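Local atomic coordinates of BugD (PDB entry 2F5X), a protein that binds aspartic acid as a periplasmic solute receptor of the tripartite tricarboxylate transporter family, probably for uptake by a membrane transporter. Residues 71-82 / 237-248. Numbering follows the deposited sequence.
Sequences QPDGYSILLMHA and IWHGMWAPKGTP. With ASP (aspartic acid), chain D.
His81 and His239 pair across two antiparallel strands, at the ligand end, as a non-hydrogen-bonded pair. His81 CB sits over the centre of the His239 ring, 3.5 Å from its centroid, a CH-pi contact. The two imidazoles are T-shaped, the edge of His81 toward the face of His239, planes at 74°. With CG between the backbone N and carbonyl carbon (chi1 61°), the His81 ring reaches the bound aspartic acid. There His81 NE2 donates to the ligand OD2 at 2.7 Å, while ND1 caps the backbone N of Gly83. Ile237 CG2 lies beside His81 CB, 3.5 Å away. His239 is held at both nitrogens: ND1 bonds Ile237 O in the ring plane, and NE2 is hydrogen-bonded to Thr31 OG1, which also bonds the ligand.

Next to this pair, Ala82 CB rests on the five-membered ring of Trp238, whose NE1 bonds Gln296. Met80 with Gly240 and Leu78 with Trp242 are hydrogen-bonded pairs; Gly240 N to Met80 O is 2.8 Å. The Trp242 ring swings back along the strand, bringing CZ3 to 3.7 Å from Met80 CB, and CE3 meets Leu78 CD2. On the other face, Ile77 CD1 touches the selenium of Met241. At the far end, Pro72 CB packs on the type II turn 244-247.

The antiparallel pair thus carries His81 into the ligand pocket of this periplasmic binding protein. In the mixed sheet, strand 76-81 lies between strand 19-23, parallel to it, and strand 236-244. Helix 30-46 covers the face of Leu79 and Met241; helix 61-68 packs on Leu78 and Met80, and Phe84 stacks on Trp242.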
# COMPACT_ATOMS: atom_id res chain seq x y z
N GLN A 71 -11.31 -1.25 21.06
CA GLN A 71 -12.69 -0.97 21.47
C GLN A 71 -13.49 -0.47 20.26
O GLN A 71 -13.03 0.42 19.55
CB GLN A 71 -12.72 0.06 22.60
CG GLN A 71 -12.11 -0.42 23.92
CD GLN A 71 -12.89 -1.56 24.55
OE1 GLN A 71 -14.12 -1.57 24.52
NE2 GLN A 71 -12.17 -2.53 25.12
N PRO A 72 -14.67 -1.05 20.02
CA PRO A 72 -15.54 -0.64 18.91
C PRO A 72 -16.34 0.63 19.23
O PRO A 72 -17.58 0.63 19.16
CB PRO A 72 -16.47 -1.83 18.74
CG PRO A 72 -16.54 -2.47 20.09
CD PRO A 72 -15.24 -2.18 20.79
N ASP A 73 -15.64 1.72 19.55
CA ASP A 73 -16.31 2.97 19.91
C ASP A 73 -16.16 4.08 18.88
O ASP A 73 -16.71 5.17 19.07
CB ASP A 73 -15.86 3.44 21.30
CG ASP A 73 -14.35 3.59 21.42
OD1 ASP A 73 -13.64 3.62 20.39
OD2 ASP A 73 -13.80 3.70 22.54
N GLY A 74 -15.41 3.82 17.81
CA GLY A 74 -15.17 4.81 16.77
C GLY A 74 -13.93 5.66 16.99
O GLY A 74 -13.59 6.49 16.15
N TYR A 75 -13.26 5.46 18.12
CA TYR A 75 -12.05 6.24 18.42
C TYR A 75 -10.76 5.54 17.99
O TYR A 75 -9.68 6.10 18.12
CB TYR A 75 -12.03 6.68 19.89
CG TYR A 75 -13.19 7.59 20.21
CD1 TYR A 75 -13.21 8.92 19.77
CD2 TYR A 75 -14.30 7.11 20.89
CE1 TYR A 75 -14.29 9.76 20.04
CE2 TYR A 75 -15.39 7.94 21.16
CZ TYR A 75 -15.38 9.26 20.73
OH TYR A 75 -16.46 10.07 21.00
N SER A 76 -10.90 4.32 17.47
CA SER A 76 -9.79 3.63 16.81
C SER A 76 -10.24 3.16 15.44
O SER A 76 -11.17 2.34 15.33
CB SER A 76 -9.31 2.44 17.64
OG SER A 76 -8.92 2.85 18.93
N ILE A 77 -9.60 3.68 14.41
CA ILE A 77 -9.91 3.26 13.04
C ILE A 77 -8.64 2.86 12.31
O ILE A 77 -7.53 3.20 12.74
CB ILE A 77 -10.71 4.36 12.27
CG1 ILE A 77 -9.87 5.63 12.09
CG2 ILE A 77 -12.02 4.65 12.99
CD1 ILE A 77 -10.58 6.74 11.28
N LEU A 78 -8.81 2.10 11.23
CA LEU A 78 -7.68 1.56 10.49
C LEU A 78 -7.62 2.17 9.11
O LEU A 78 -8.63 2.22 8.41
CB LEU A 78 -7.85 0.04 10.36
CG LEU A 78 -6.80 -0.71 9.53
CD1 LEU A 78 -5.46 -0.70 10.25
CD2 LEU A 78 -7.28 -2.13 9.25
N LEU A 79 -6.44 2.64 8.71
CA LEU A 79 -6.19 2.95 7.31
C LEU A 79 -5.19 1.93 6.81
O LEU A 79 -4.04 1.90 7.26
CB LEU A 79 -5.68 4.38 7.09
CG LEU A 79 -5.47 4.65 5.58
CD1 LEU A 79 -6.81 4.95 4.84
CD2 LEU A 79 -4.45 5.74 5.35
N MSE A 80 -5.63 1.07 5.90
CA MSE A 80 -4.79 -0.02 5.42
C MSE A 80 -5.03 -0.24 3.93
O MSE A 80 -6.10 0.10 3.42
CB MSE A 80 -5.08 -1.29 6.24
CG MSE A 80 -4.20 -2.52 5.92
SE MSE A 80 -2.27 -2.17 5.92
CE MSE A 80 -1.71 -3.90 5.17
N HIS A 81 -4.04 -0.80 3.26
CA HIS A 81 -4.10 -1.01 1.82
C HIS A 81 -4.38 -2.46 1.44
O HIS A 81 -4.74 -3.27 2.31
CB HIS A 81 -2.84 -0.45 1.15
CG HIS A 81 -1.55 -1.10 1.60
ND1 HIS A 81 -1.38 -2.46 1.66
CD2 HIS A 81 -0.37 -0.55 1.95
CE1 HIS A 81 -0.14 -2.73 2.04
NE2 HIS A 81 0.49 -1.58 2.22
N ALA A 82 -4.23 -2.77 0.16
CA ALA A 82 -4.52 -4.10 -0.40
C ALA A 82 -3.84 -5.26 0.34
O ALA A 82 -4.27 -6.41 0.22
CB ALA A 82 -4.17 -4.14 -1.89
N ILE A 237 -2.53 -0.42 -5.65
CA ILE A 237 -2.65 -0.58 -4.21
C ILE A 237 -3.81 0.29 -3.71
O ILE A 237 -3.63 1.47 -3.38
CB ILE A 237 -1.31 -0.25 -3.53
CG1 ILE A 237 -0.21 -1.21 -4.05
CG2 ILE A 237 -1.41 -0.34 -1.99
CD1 ILE A 237 -0.48 -2.71 -3.84
N TRP A 238 -5.00 -0.30 -3.70
CA TRP A 238 -6.16 0.38 -3.14
C TRP A 238 -5.98 0.45 -1.63
O TRP A 238 -5.28 -0.38 -1.03
CB TRP A 238 -7.47 -0.33 -3.50
CG TRP A 238 -7.50 -1.80 -3.14
CD1 TRP A 238 -7.16 -2.85 -3.95
CD2 TRP A 238 -7.90 -2.37 -1.89
NE1 TRP A 238 -7.31 -4.04 -3.28
CE2 TRP A 238 -7.78 -3.78 -2.01
CE3 TRP A 238 -8.37 -1.83 -0.68
CZ2 TRP A 238 -8.10 -4.65 -0.96
CZ3 TRP A 238 -8.69 -2.71 0.37
CH2 TRP A 238 -8.55 -4.10 0.22
N HIS A 239 -6.59 1.46 -1.03
CA HIS A 239 -6.57 1.69 0.41
C HIS A 239 -8.02 1.76 0.89
O HIS A 239 -8.89 2.30 0.19
CB HIS A 239 -5.90 3.03 0.74
CG HIS A 239 -4.39 3.01 0.67
ND1 HIS A 239 -3.69 2.67 -0.47
CD2 HIS A 239 -3.46 3.34 1.60
CE1 HIS A 239 -2.40 2.77 -0.24
NE2 HIS A 239 -2.23 3.17 1.01
N GLY A 240 -8.26 1.23 2.09
CA GLY A 240 -9.57 1.27 2.72
C GLY A 240 -9.50 1.81 4.13
O GLY A 240 -8.42 1.91 4.72
N MSE A 241 -10.66 2.16 4.68
CA MSE A 241 -10.77 2.59 6.06
C MSE A 241 -11.79 1.69 6.74
O MSE A 241 -12.85 1.44 6.18
CB MSE A 241 -11.20 4.06 6.13
CG MSE A 241 -11.41 4.56 7.55
SE MSE A 241 -11.90 6.42 7.53
CE MSE A 241 -10.29 7.11 6.99
N TRP A 242 -11.44 1.19 7.93
CA TRP A 242 -12.30 0.27 8.68
C TRP A 242 -12.40 0.69 10.14
O TRP A 242 -11.47 1.31 10.69
CB TRP A 242 -11.68 -1.13 8.68
CG TRP A 242 -11.63 -1.91 7.39
CD1 TRP A 242 -12.51 -2.88 6.98
CD2 TRP A 242 -10.58 -1.89 6.41
NE1 TRP A 242 -12.09 -3.44 5.79
CE2 TRP A 242 -10.91 -2.86 5.42
CE3 TRP A 242 -9.40 -1.15 6.25
CZ2 TRP A 242 -10.11 -3.09 4.29
CZ3 TRP A 242 -8.59 -1.39 5.14
CH2 TRP A 242 -8.96 -2.34 4.16
N ALA A 243 -13.50 0.30 10.79
CA ALA A 243 -13.65 0.39 12.25
C ALA A 243 -13.75 -1.04 12.79
O ALA A 243 -14.06 -1.96 12.03
CB ALA A 243 -14.91 1.20 12.61
N PRO A 244 -13.53 -1.27 14.09
CA PRO A 244 -13.66 -2.63 14.63
C PRO A 244 -15.10 -3.15 14.53
O PRO A 244 -16.03 -2.34 14.58
CB PRO A 244 -13.29 -2.47 16.11
CG PRO A 244 -12.47 -1.21 16.15
CD PRO A 244 -13.10 -0.31 15.12
N LYS A 245 -15.26 -4.46 14.38
CA LYS A 245 -16.59 -5.08 14.44
C LYS A 245 -17.37 -4.59 15.65
O LYS A 245 -16.83 -4.53 16.76
CB LYS A 245 -16.48 -6.61 14.50
CG LYS A 245 -17.84 -7.31 14.54
CD LYS A 245 -17.67 -8.82 14.65
CE LYS A 245 -18.99 -9.49 15.04
NZ LYS A 245 -20.09 -9.27 14.04
N GLY A 246 -18.64 -4.26 15.42
CA GLY A 246 -19.53 -3.87 16.50
C GLY A 246 -19.55 -2.37 16.76
O GLY A 246 -20.27 -1.92 17.64
N THR A 247 -18.76 -1.61 16.01
CA THR A 247 -18.84 -0.14 16.09
C THR A 247 -20.27 0.29 15.74
O THR A 247 -20.82 -0.17 14.74
CB THR A 247 -17.80 0.50 15.13
OG1 THR A 247 -16.47 0.15 15.55
CG2 THR A 247 -17.83 2.02 15.23
N PRO A 248 -20.90 1.11 16.58
CA PRO A 248 -22.33 1.44 16.40
C PRO A 248 -22.63 2.03 15.02
O PRO A 248 -21.82 2.78 14.47
CB PRO A 248 -22.59 2.48 17.49
CG PRO A 248 -21.58 2.20 18.53
CD PRO A 248 -20.34 1.76 17.78
N ASP D . 2.36 0.92 2.30
CA ASP D . 3.52 0.52 3.15
C ASP D . 4.05 1.69 3.96
O ASP D . 5.23 1.69 4.37
CB ASP D . 4.63 -0.07 2.30
CG ASP D . 4.23 -1.38 1.66
OD1 ASP D . 4.97 -1.84 0.77
OD2 ASP D . 3.19 -2.01 2.00
OXT ASP D . 3.30 2.64 4.18